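Local coordinates for protein fibrillarin-like rRNA/tRNA 2'-O-methyltransferase (Aeropyrum pernix, PDB 4DF3) that probably methylates ribose 2'-hydroxyls in rRNA and tRNA, using S-adenosyl-L-methionine as methyl donor and a guide RNA to select the site, at residues M1-V7 with R43-Y47; A29-L33 with H94-I98; G103-G107 with L144-V148. The protein carries 2 engineered substitutions. One frame throughout, in Å; residues are numbered along the deposited sequence.

Contact 1. Residues M1-V7 with R43-Y47; sequences MVEVVSV and RIFRY
The Val4 and Phe45 side chains cross at about a right angle, with Val4 CG1 3.4 Å from Phe45 CD1. Val2 flanks the same ring with a similar heading, and Val2 CG1 is 3.8 Å from Phe45 CE1. At the ring edge, near its plane, sits Val2 O. The other branch of Val2 serves Arg43. With CG1 anti to the backbone N (chi1 165°), Val2 CG2 is turned against the arginine chain and lies 3.5 Å from Arg43 CD. Val7 and Tyr47 run antiparallel alongside each other. Val7 CG2 packs on Tyr47 CB at 3.5 Å. Val7 N lies over the centre of one face of the Tyr47 ring; it is buried here and has no hydrogen-bond partner in the model. Met1 bends at chi2 to lay SD near Ile44 CG2 and CE against Arg46 CD. One direct backbone bond crosses, Val2 N to Ile44 O at 2.9 Å and nearly straight. A water links Val2 O to Arg46 N. Strands 4-9 and 44-47 are the two outermost strands of the N-terminal antiparallel sheet. Strand 16-21 pairs with the first and strand 50-54 with the second. Arg43 forms a salt bridge with Glu54 of strand 50-54.

Contact 2. Residues A29-L33 with H94-I98; sequences ATKNL and HMSDI
Thr30 OG1 is gripped by two groups of helix 90-99. His94 ND1 donates to Thr30 OG1 at 2.8 Å, close to the plane of the imidazole. Thr30 OG1 in turn donates to Asp97 OD2 at 2.7 Å, on the anti lone pair of that oxygen. A chi1 of 50° sets OG1 between the backbone N and carbonyl carbon and turns the methyl group, so that Thr30 CG2 meets Ile98 CG1 at 3.8 Å. The other carboxylate oxygen, Asp97 OD1, accepts a nearly straight bond from Leu33 N at 2.8 Å, arriving from above the carboxylate plane. The contact joins the N-terminal antiparallel sheet to the Rossmann-like methyltransferase domain. Strand residues 29-31 and helical residues 94-98 run at 48° to each other. Thr90, on the same helix, binds S-adenosyl-L-methionine. Arg125 and Arg53 form salt bridges with Asp97 OD1 and OD2, which would probably stabilise its negative charge. With an alanine at Asp97, Leu33 N and both arginines would probably lose this acceptor, and the Thr30 hydroxyl would be left without one for its proton. Leu33 CD2 packs 3.5 Å from Ser96 OG, which is hydrogen-bonded to Asn127. His94 NE2 bonds to Tyr40 OH, and its ring stacks with Trp55.

Contact 3. Residues G103-G107 with L144-V148; sequences GRIYG and LVEGV
Tyr106 OH takes part in two hydrogen bonds, one given and one received. Tyr106 OH donates to Glu146 OE2 at 2.7 Å, meeting that oxygen from above the carboxylate plane. Tyr106 OH accepts from Arg104 NH1 at 3.3 Å, and here the hydroxyl lies close to the guanidinium plane. The phenol therefore links an arginine on its own strand to a glutamate in the loop 144-147. The ring and carboxylate planes stand 83° apart, and Glu146 OE2 lies at the ring edge. Glu146 gets there by placing CG between its backbone N and carbonyl carbon (chi1 67°) and running extended beyond it. This also brings Glu146 CG to 3.1 Å from Tyr106 OH.

Arg104 and Glu146 have a weaker relation. Arg104 NH1 is 4.0 Å from Glu146 OE2, a long salt bridge. The oxygen lies well out of the guanidinium plane, and no N-H points at it. The stronger charged partner of Glu146 OE2 is Arg80 of strand 80-84. OE2 thus serves both a hydroxyl donor and a second arginine. The two positive groups are likely to keep the carboxylate ionised.

The remaining contacts are packing against the ring. Val145 CG1 lies over one face of the Tyr106 ring, and Val145 CG2 is 4.1 Å from Tyr106 CD1. Val148 CG1 approaches Tyr106 CD2 at the same distance. The backbone carbonyl Leu144 O comes obliquely to within 3.2 Å of Tyr106 CE1.

Strand 104-109 lies between strands 80-84 and 128-132 in the mixed sheet of the Rossmann-like domain. Its backbone bonds to Ile81 on one neighbour and Phe129 on the other. The loop 144-147 leads into strand 148-153, on the far side of strand 80-84. Val145 and Val148 also touch Phe171 of helix 160-171, while helix 90-99 packs against strand 104-109.

How the contacts relate
From the N terminus, contact 1 brings residues 43-47 back to residues 1-7 and closes a loop that contains strands 16-21 and 26-31. Contact 2 starts inside that loop, at residues 29-33, and closes at helix 90-99, so the two cross along the chain. They touch where Phe45 packs on Ala29. Contact 1 stays within the N-terminal antiparallel sheet, whereas contact 2 ties that sheet to the methyltransferase domain. Contact 3 follows in series and joins strand 104-109 to the entry of strand 148-153. It meets contact 2 where Ile105 packs on Met95 and Ser96. Contacts 1 and 3 lie about 17 Å apart at their nearest atoms.

Contact 1. Residues M1-V7 with R43-Y47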
ATOM      1  N   MET A   1      24.233  -3.175   4.748  1.00 35.32           N
ATOM      2  CA  MET A   1      23.629  -4.532   5.002  1.00 34.40           C
ATOM      3  C   MET A   1      23.406  -4.831   6.499  1.00 33.23           C
ATOM      4  O   MET A   1      24.342  -4.735   7.296  1.00 33.50           O
ATOM      5  CB  MET A   1      24.538  -5.645   4.458  1.00 34.70           C
ATOM      6  CG  MET A   1      24.707  -5.789   2.919  1.00 38.28           C
ATOM      7  SD  MET A   1      23.161  -6.037   2.007  1.00 41.69           S
ATOM      8  CE  MET A   1      23.669  -5.735   0.303  1.00 38.69           C
ATOM      9  N   VAL A   2      22.208  -5.278   6.884  1.00 31.39           N
ATOM     10  CA  VAL A   2      22.001  -5.800   8.251  1.00 30.08           C
ATOM     11  C   VAL A   2      22.092  -7.356   8.218  1.00 28.79           C
ATOM     12  O   VAL A   2      21.527  -7.943   7.316  1.00 28.38           O
ATOM     13  CB  VAL A   2      20.614  -5.323   8.821  1.00 30.12           C
ATOM     14  CG1 VAL A   2      20.229  -6.141  10.044  1.00 28.80           C
ATOM     15  CG2 VAL A   2      20.642  -3.786   9.128  1.00 29.12           C
ATOM     16  N   GLU A   3      22.806  -8.004   9.159  1.00 28.01           N
ATOM     17  CA  GLU A   3      22.941  -9.491   9.160  1.00 28.43           C
ATOM     18  C   GLU A   3      21.693 -10.167   9.679  1.00 26.54           C
ATOM     19  O   GLU A   3      21.038  -9.689  10.609  1.00 27.44           O
ATOM     20  CB  GLU A   3      24.132  -9.981  10.018  1.00 29.88           C
ATOM     21  CG  GLU A   3      25.474  -9.363   9.647  1.00 33.82           C
ATOM     22  CD  GLU A   3      26.002  -9.874   8.334  1.00 40.20           C
ATOM     23  OE1 GLU A   3      25.439 -10.870   7.799  1.00 39.24           O
ATOM     24  OE2 GLU A   3      26.985  -9.270   7.833  1.00 44.24           O
ATOM     25  N   VAL A   4      21.339 -11.296   9.088  1.00 24.04           N
ATOM     26  CA  VAL A   4      20.135 -11.959   9.534  1.00 23.82           C
ATOM     27  C   VAL A   4      20.416 -13.427   9.749  1.00 22.95           C
ATOM     28  O   VAL A   4      21.224 -14.024   9.013  1.00 24.14           O
ATOM     29  CB  VAL A   4      18.997 -11.838   8.490  1.00 22.67           C
ATOM     30  CG1 VAL A   4      18.574 -10.380   8.290  1.00 24.25           C
ATOM     31  CG2 VAL A   4      19.382 -12.467   7.203  1.00 24.30           C
ATOM     32  N   VAL A   5      19.662 -14.022  10.653  1.00 23.52           N
ATOM     33  CA  VAL A   5      19.836 -15.463  10.926  1.00 23.77           C
ATOM     34  C   VAL A   5      19.063 -16.357   9.968  1.00 24.35           C
ATOM     35  O   VAL A   5      19.468 -17.491   9.698  1.00 25.55           O
ATOM     36  CB  VAL A   5      19.596 -15.826  12.426  1.00 23.76           C
ATOM     37  CG1 VAL A   5      20.512 -14.978  13.338  1.00 26.23           C
ATOM     38  CG2 VAL A   5      18.178 -15.709  12.836  1.00 25.53           C
ATOM     39  N   SER A   6      17.949 -15.843   9.445  1.00 22.75           N
ATOM     40  CA  SER A   6      17.123 -16.591   8.482  1.00 21.61           C
ATOM     41  C   SER A   6      16.171 -15.651   7.775  1.00 21.23           C
ATOM     42  O   SER A   6      15.853 -14.565   8.296  1.00 20.01           O
ATOM     43  CB  SER A   6      16.262 -17.643   9.147  1.00 22.53           C
ATOM     44  OG  SER A   6      15.423 -17.019  10.110  1.00 24.36           O
ATOM     45  N   VAL A   7      15.734 -16.082   6.597  1.00 20.01           N
ATOM     46  CA  VAL A   7      14.737 -15.348   5.795  1.00 20.42           C
ATOM     47  C   VAL A   7      13.862 -16.488   5.276  1.00 21.87           C
ATOM     48  O   VAL A   7      14.376 -17.472   4.744  1.00 24.07           O
ATOM     49  CB  VAL A   7      15.379 -14.532   4.622  1.00 20.45           C
ATOM     50  CG1 VAL A   7      14.288 -13.856   3.759  1.00 19.17           C
ATOM     51  CG2 VAL A   7      16.390 -13.442   5.150  1.00 17.48           C
ATOM     52  N   ARG A  43      16.547  -0.740   5.556  1.00 22.84           N
ATOM     53  CA  ARG A  43      17.694  -1.589   5.685  1.00 20.41           C
ATOM     54  C   ARG A  43      17.539  -2.692   4.658  1.00 19.54           C
ATOM     55  O   ARG A  43      16.406  -2.997   4.259  1.00 17.51           O
ATOM     56  CB  ARG A  43      17.755  -2.105   7.101  1.00 23.28           C
ATOM     57  CG  ARG A  43      17.926  -0.957   8.046  1.00 27.17           C
ATOM     58  CD  ARG A  43      18.137  -1.387   9.413  1.00 31.47           C
ATOM     59  NE  ARG A  43      17.094  -2.303   9.864  1.00 32.44           N
ATOM     60  CZ  ARG A  43      17.187  -3.012  10.982  1.00 35.66           C
ATOM     61  NH1 ARG A  43      18.285  -2.952  11.738  1.00 35.51           N
ATOM     62  NH2 ARG A  43      16.195  -3.801  11.335  1.00 34.89           N
ATOM     63  N   ILE A  44      18.681  -3.265   4.248  1.00 18.10           N
ATOM     64  CA  ILE A  44      18.778  -4.279   3.188  1.00 19.31           C
ATOM     65  C   ILE A  44      19.484  -5.492   3.791  1.00 21.20           C
ATOM     66  O   ILE A  44      20.408  -5.346   4.600  1.00 21.73           O
ATOM     67  CB  ILE A  44      19.486  -3.745   1.925  1.00 21.35           C
ATOM     68  CG1 ILE A  44      18.527  -2.891   1.069  1.00 22.41           C
ATOM     69  CG2 ILE A  44      19.834  -4.863   0.969  1.00 19.82           C
ATOM     70  CD1 ILE A  44      18.108  -1.693   1.668  1.00 29.18           C
ATOM     71  N   PHE A  45      18.990  -6.671   3.421  1.00 20.30           N
ATOM     72  CA  PHE A  45      19.477  -7.942   3.906  1.00 20.79           C
ATOM     73  C   PHE A  45      19.849  -8.783   2.681  1.00 21.06           C
ATOM     74  O   PHE A  45      19.198  -8.673   1.666  1.00 20.65           O
ATOM     75  CB  PHE A  45      18.323  -8.729   4.620  1.00 20.27           C
ATOM     76  CG  PHE A  45      17.499  -7.922   5.587  1.00 20.84           C
ATOM     77  CD1 PHE A  45      18.078  -7.380   6.723  1.00 20.03           C
ATOM     78  CD2 PHE A  45      16.108  -7.787   5.416  1.00 20.73           C
ATOM     79  CE1 PHE A  45      17.310  -6.706   7.701  1.00 20.86           C
ATOM     80  CE2 PHE A  45      15.309  -7.065   6.351  1.00 19.84           C
ATOM     81  CZ  PHE A  45      15.883  -6.509   7.480  1.00 22.62           C
ATOM     82  N   ARG A  46      20.866  -9.658   2.806  1.00 21.06           N
ATOM     83  CA  ARG A  46      21.172 -10.694   1.828  1.00 21.13           C
ATOM     84  C   ARG A  46      21.065 -12.075   2.455  1.00 19.52           C
ATOM     85  O   ARG A  46      21.562 -12.316   3.570  1.00 19.71           O
ATOM     86  CB  ARG A  46      22.594 -10.555   1.207  1.00 21.55           C
ATOM     87  CG  ARG A  46      22.717  -9.390   0.237  1.00 26.50           C
ATOM     88  CD  ARG A  46      24.156  -9.289  -0.412  1.00 33.77           C
ATOM     89  NE  ARG A  46      24.581 -10.546  -1.045  1.00 32.65           N
ATOM     90  CZ  ARG A  46      24.319 -10.890  -2.312  1.00 30.40           C
ATOM     91  NH1 ARG A  46      23.674 -10.047  -3.125  1.00 29.09           N
ATOM     92  NH2 ARG A  46      24.767 -12.054  -2.795  1.00 29.90           N
ATOM     93  N   TYR A  47      20.394 -12.977   1.760  1.00 18.13           N
ATOM     94  CA  TYR A  47      20.239 -14.376   2.192  1.00 17.60           C
ATOM     95  C   TYR A  47      20.117 -15.251   0.982  1.00 17.64           C
ATOM     96  O   TYR A  47      19.334 -14.933   0.053  1.00 17.42           O
ATOM     97  CB  TYR A  47      18.994 -14.507   3.061  1.00 17.32           C
ATOM     98  CG  TYR A  47      18.955 -15.776   3.888  1.00 17.83           C
ATOM     99  CD1 TYR A  47      19.681 -15.872   5.063  1.00 18.67           C
ATOM    100  CD2 TYR A  47      18.154 -16.847   3.499  1.00 19.01           C
ATOM    101  CE1 TYR A  47      19.633 -17.034   5.832  1.00 15.76           C
ATOM    102  CE2 TYR A  47      18.074 -17.977   4.252  1.00 15.82           C
ATOM    103  CZ  TYR A  47      18.861 -18.073   5.408  1.00 16.83           C
ATOM    104  OH  TYR A  47      18.787 -19.245   6.176  1.00 19.66           O
TER
HETATM  105  O   HOH W   1      21.078  -2.094   5.626  1.00 30.71           O
HETATM  106  O   HOH W   2      22.489  -9.580   5.143  1.00 26.75           O
HETATM  107  O   HOH W   3      23.202 -11.852   6.610  1.00 23.67           O

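Contact 2. Residues A29-L33 with H94-I98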
ATOM      1  N   ALA A  29       9.892  -8.282   5.026  1.00 10.39           N
ATOM      2  CA  ALA A  29      10.750  -7.674   4.007  1.00 10.22           C
ATOM      3  C   ALA A  29      10.161  -8.128   2.640  1.00 10.41           C
ATOM      4  O   ALA A  29       9.398  -9.079   2.585  1.00 11.42           O
ATOM      5  CB  ALA A  29      12.180  -8.147   4.127  1.00 10.06           C
ATOM      6  N   THR A  30      10.478  -7.385   1.586  1.00 10.65           N
ATOM      7  CA  THR A  30      10.142  -7.841   0.260  1.00 10.96           C
ATOM      8  C   THR A  30      11.483  -8.127  -0.522  1.00 10.79           C
ATOM      9  O   THR A  30      12.526  -7.679  -0.146  1.00 12.65           O
ATOM     10  CB  THR A  30       9.315  -6.831  -0.485  1.00 10.22           C
ATOM     11  OG1 THR A  30       9.936  -5.529  -0.401  1.00 11.10           O
ATOM     12  CG2 THR A  30       7.942  -6.840   0.050  1.00  9.34           C
ATOM     13  N   LYS A  31      11.402  -8.907  -1.595  1.00 12.17           N
ATOM     14  CA  LYS A  31      12.585  -9.176  -2.392  1.00 13.23           C
ATOM     15  C   LYS A  31      12.808  -8.005  -3.323  1.00 13.98           C
ATOM     16  O   LYS A  31      11.898  -7.606  -4.083  1.00 13.80           O
ATOM     17  CB  LYS A  31      12.383 -10.447  -3.218  1.00 14.36           C
ATOM     18  CG  LYS A  31      13.666 -10.903  -3.917  1.00 18.98           C
ATOM     19  CD  LYS A  31      13.405 -12.235  -4.679  1.00 22.25           C
ATOM     20  CE  LYS A  31      13.407 -13.385  -3.646  1.00 25.66           C
ATOM     21  NZ  LYS A  31      13.258 -14.751  -4.296  1.00 27.65           N
ATOM     22  N   ASN A  32      14.035  -7.495  -3.295  1.00 15.21           N
ATOM     23  CA  ASN A  32      14.324  -6.269  -4.009  1.00 16.66           C
ATOM     24  C   ASN A  32      14.195  -6.453  -5.534  1.00 16.64           C
ATOM     25  O   ASN A  32      14.957  -7.222  -6.148  1.00 16.62           O
ATOM     26  CB  ASN A  32      15.704  -5.728  -3.587  1.00 16.72           C
ATOM     27  CG  ASN A  32      15.886  -4.234  -3.952  1.00 17.46           C
ATOM     28  OD1 ASN A  32      15.068  -3.672  -4.692  1.00 21.77           O
ATOM     29  ND2 ASN A  32      16.928  -3.578  -3.393  1.00 17.33           N
ATOM     30  N   LEU A  33      13.238  -5.755  -6.160  1.00 15.10           N
ATOM     31  CA  LEU A  33      13.169  -5.799  -7.657  1.00 17.00           C
ATOM     32  C   LEU A  33      14.388  -5.153  -8.307  1.00 15.81           C
ATOM     33  O   LEU A  33      14.659  -5.423  -9.492  1.00 16.91           O
ATOM     34  CB  LEU A  33      11.953  -5.052  -8.178  1.00 16.66           C
ATOM     35  CG  LEU A  33      11.543  -5.259  -9.632  1.00 19.09           C
ATOM     36  CD1 LEU A  33      11.202  -6.732  -9.926  1.00 24.30           C
ATOM     37  CD2 LEU A  33      10.303  -4.363  -9.894  1.00 19.84           C
ATOM     38  N   HIS A  94       7.452  -1.260  -2.113  1.00  9.82           N
ATOM     39  CA  HIS A  94       7.191  -2.639  -1.736  1.00  8.71           C
ATOM     40  C   HIS A  94       6.101  -3.298  -2.572  1.00  9.14           C
ATOM     41  O   HIS A  94       6.231  -4.533  -2.880  1.00 10.64           O
ATOM     42  CB  HIS A  94       6.889  -2.746  -0.208  1.00  8.95           C
ATOM     43  CG  HIS A  94       8.071  -2.343   0.636  1.00  7.81           C
ATOM     44  ND1 HIS A  94       9.139  -3.180   0.909  1.00 13.00           N
ATOM     45  CD2 HIS A  94       8.342  -1.165   1.239  1.00 11.99           C
ATOM     46  CE1 HIS A  94      10.035  -2.510   1.624  1.00 12.06           C
ATOM     47  NE2 HIS A  94       9.560  -1.294   1.856  1.00 10.32           N
ATOM     48  N   MET A  95       5.074  -2.557  -2.956  1.00  9.11           N
ATOM     49  CA  MET A  95       4.073  -3.137  -3.893  1.00  9.40           C
ATOM     50  C   MET A  95       4.809  -3.518  -5.191  1.00 10.46           C
ATOM     51  O   MET A  95       4.599  -4.613  -5.735  1.00  9.82           O
ATOM     52  CB  MET A  95       2.963  -2.163  -4.214  1.00 10.31           C
ATOM     53  CG  MET A  95       2.090  -1.940  -3.060  1.00  9.16           C
ATOM     54  SD  MET A  95       0.964  -0.622  -3.552  1.00 13.67           S
ATOM     55  CE  MET A  95      -0.260  -0.518  -2.253  1.00 14.15           C
ATOM     56  N   SER A  96       5.705  -2.639  -5.648  1.00 10.48           N
ATOM     57  CA  SER A  96       6.483  -2.866  -6.891  1.00 11.36           C
ATOM     58  C   SER A  96       7.318  -4.154  -6.757  1.00 12.40           C
ATOM     59  O   SER A  96       7.300  -4.983  -7.692  1.00 13.49           O
ATOM     60  CB  SER A  96       7.369  -1.621  -7.216  1.00 11.73           C
ATOM     61  OG  SER A  96       8.441  -1.951  -8.077  1.00 14.18           O
ATOM     62  N   ASP A  97       7.978  -4.358  -5.583  1.00 11.16           N
ATOM     63  CA  ASP A  97       8.660  -5.637  -5.368  1.00 11.87           C
ATOM     64  C   ASP A  97       7.737  -6.873  -5.556  1.00 12.36           C
ATOM     65  O   ASP A  97       8.140  -7.845  -6.170  1.00 10.59           O
ATOM     66  CB  ASP A  97       9.309  -5.702  -3.981  1.00 11.40           C
ATOM     67  CG  ASP A  97      10.512  -4.780  -3.845  1.00 13.16           C
ATOM     68  OD1 ASP A  97      11.136  -4.372  -4.877  1.00 12.18           O
ATOM     69  OD2 ASP A  97      10.888  -4.478  -2.672  1.00 12.95           O
ATOM     70  N   ILE A  98       6.558  -6.838  -4.924  1.00 11.38           N
ATOM     71  CA  ILE A  98       5.638  -8.002  -4.896  1.00 11.52           C
ATOM     72  C   ILE A  98       5.058  -8.281  -6.246  1.00 12.71           C
ATOM     73  O   ILE A  98       5.049  -9.434  -6.709  1.00 15.48           O
ATOM     74  CB  ILE A  98       4.517  -7.749  -3.848  1.00 11.93           C
ATOM     75  CG1 ILE A  98       5.202  -7.727  -2.459  1.00 13.01           C
ATOM     76  CG2 ILE A  98       3.447  -8.846  -3.830  1.00  9.90           C
ATOM     77  CD1 ILE A  98       4.273  -7.084  -1.393  1.00 11.57           C
TER
HETATM   78  O   HOH W   4      10.947  -8.341  -6.322  1.00 20.99           O

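Contact 3. Residues G103-G107 with L144-V148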
ATOM      1  N   GLY A 103       3.600  -6.507 -13.312  1.00 17.49           N
ATOM      2  CA  GLY A 103       2.608  -5.658 -12.677  1.00 12.33           C
ATOM      3  C   GLY A 103       2.849  -4.186 -12.973  1.00 12.26           C
ATOM      4  O   GLY A 103       3.842  -3.814 -13.579  1.00 11.83           O
ATOM      5  N   ARG A 104       1.923  -3.359 -12.528  1.00 11.10           N
ATOM      6  CA  ARG A 104       2.087  -1.926 -12.633  1.00 12.39           C
ATOM      7  C   ARG A 104       1.464  -1.272 -11.410  1.00 12.74           C
ATOM      8  O   ARG A 104       0.372  -1.647 -10.945  1.00 12.47           O
ATOM      9  CB  ARG A 104       1.378  -1.370 -13.849  1.00 14.49           C
ATOM     10  CG  ARG A 104       1.908  -1.826 -15.146  1.00 20.76           C
ATOM     11  CD  ARG A 104       1.466  -0.872 -16.244  1.00 29.93           C
ATOM     12  NE  ARG A 104       2.240  -1.205 -17.426  1.00 38.24           N
ATOM     13  CZ  ARG A 104       1.948  -0.825 -18.665  1.00 39.38           C
ATOM     14  NH1 ARG A 104       0.891  -0.051 -18.902  1.00 39.27           N
ATOM     15  NH2 ARG A 104       2.753  -1.194 -19.655  1.00 38.72           N
ATOM     16  N   ILE A 105       2.115  -0.237 -10.923  1.00 11.81           N
ATOM     17  CA  ILE A 105       1.418   0.688 -10.008  1.00 10.11           C
ATOM     18  C   ILE A 105       1.245   2.030 -10.684  1.00 11.00           C
ATOM     19  O   ILE A 105       2.262   2.694 -11.073  1.00 11.96           O
ATOM     20  CB  ILE A 105       2.270   0.976  -8.814  1.00 11.52           C
ATOM     21  CG1 ILE A 105       2.480  -0.272  -8.036  1.00 13.70           C
ATOM     22  CG2 ILE A 105       1.574   2.011  -7.878  1.00 12.49           C
ATOM     23  CD1 ILE A 105       3.492  -0.145  -7.127  1.00 30.32           C
ATOM     24  N   TYR A 106      -0.006   2.448 -10.828  1.00 12.24           N
ATOM     25  CA  TYR A 106      -0.276   3.753 -11.370  1.00 12.54           C
ATOM     26  C   TYR A 106      -0.375   4.658 -10.170  1.00 12.68           C
ATOM     27  O   TYR A 106      -1.317   4.517  -9.333  1.00 11.07           O
ATOM     28  CB  TYR A 106      -1.585   3.756 -12.144  1.00 13.01           C
ATOM     29  CG  TYR A 106      -1.544   2.906 -13.380  1.00 10.51           C
ATOM     30  CD1 TYR A 106      -1.098   3.459 -14.624  1.00 14.25           C
ATOM     31  CD2 TYR A 106      -2.077   1.611 -13.356  1.00 12.84           C
ATOM     32  CE1 TYR A 106      -1.128   2.671 -15.799  1.00 17.89           C
ATOM     33  CE2 TYR A 106      -2.074   0.830 -14.509  1.00 17.89           C
ATOM     34  CZ  TYR A 106      -1.598   1.385 -15.721  1.00 19.54           C
ATOM     35  OH  TYR A 106      -1.617   0.631 -16.902  1.00 23.95           O
ATOM     36  N   GLY A 107       0.616   5.539 -10.033  1.00 11.74           N
ATOM     37  CA  GLY A 107       0.725   6.306  -8.788  1.00 12.97           C
ATOM     38  C   GLY A 107       0.290   7.727  -8.962  1.00 13.41           C
ATOM     39  O   GLY A 107       1.008   8.518  -9.540  1.00 14.65           O
ATOM     40  N   LEU A 144      -4.792   7.406 -19.039  1.00 17.21           N
ATOM     41  CA  LEU A 144      -3.464   6.941 -18.612  1.00 18.90           C
ATOM     42  C   LEU A 144      -3.539   5.672 -17.729  1.00 19.66           C
ATOM     43  O   LEU A 144      -2.517   5.048 -17.405  1.00 21.81           O
ATOM     44  CB  LEU A 144      -2.728   8.074 -17.892  1.00 18.73           C
ATOM     45  CG  LEU A 144      -2.446   9.359 -18.689  1.00 20.21           C
ATOM     46  CD1 LEU A 144      -1.952  10.383 -17.714  1.00 18.12           C
ATOM     47  CD2 LEU A 144      -1.392   9.097 -19.772  1.00 19.61           C
ATOM     48  N   VAL A 145      -4.749   5.295 -17.358  1.00 17.98           N
ATOM     49  CA  VAL A 145      -4.948   4.216 -16.382  1.00 19.09           C
ATOM     50  C   VAL A 145      -5.900   3.201 -16.927  1.00 19.46           C
ATOM     51  O   VAL A 145      -7.075   3.509 -17.177  1.00 19.75           O
ATOM     52  CB  VAL A 145      -5.495   4.704 -15.019  1.00 17.35           C
ATOM     53  CG1 VAL A 145      -5.712   3.497 -14.050  1.00 19.52           C
ATOM     54  CG2 VAL A 145      -4.530   5.678 -14.375  1.00 19.24           C
ATOM     55  N   GLU A 146      -5.402   1.979 -17.101  1.00 21.75           N
ATOM     56  CA  GLU A 146      -6.212   0.843 -17.519  1.00 21.95           C
ATOM     57  C   GLU A 146      -7.007   0.276 -16.339  1.00 21.67           C
ATOM     58  O   GLU A 146      -6.919   0.802 -15.214  1.00 23.51           O
ATOM     59  CB  GLU A 146      -5.269  -0.278 -18.069  1.00 24.52           C
ATOM     60  CG  GLU A 146      -4.326  -0.964 -17.002  1.00 28.91           C
ATOM     61  CD  GLU A 146      -3.355  -1.943 -17.648  1.00 39.54           C
ATOM     62  OE1 GLU A 146      -3.738  -2.659 -18.617  1.00 45.84           O
ATOM     63  OE2 GLU A 146      -2.188  -1.972 -17.230  1.00 42.90           O
ATOM     64  N   GLY A 147      -7.791  -0.772 -16.590  1.00 19.19           N
ATOM     65  CA  GLY A 147      -8.440  -1.572 -15.554  1.00 16.78           C
ATOM     66  C   GLY A 147      -7.415  -2.022 -14.510  1.00 16.73           C
ATOM     67  O   GLY A 147      -6.309  -2.523 -14.836  1.00 18.70           O
ATOM     68  N   VAL A 148      -7.776  -1.899 -13.244  1.00 12.37           N
ATOM     69  CA  VAL A 148      -6.847  -2.336 -12.218  1.00 10.99           C
ATOM     70  C   VAL A 148      -7.392  -3.462 -11.367  1.00  9.72           C
ATOM     71  O   VAL A 148      -8.591  -3.541 -11.148  1.00 11.76           O
ATOM     72  CB  VAL A 148      -6.453  -1.150 -11.317  1.00  9.63           C
ATOM     73  CG1 VAL A 148      -5.591  -0.144 -12.180  1.00 12.36           C
ATOM     74  CG2 VAL A 148      -7.679  -0.460 -10.719  1.00  9.84           C
TER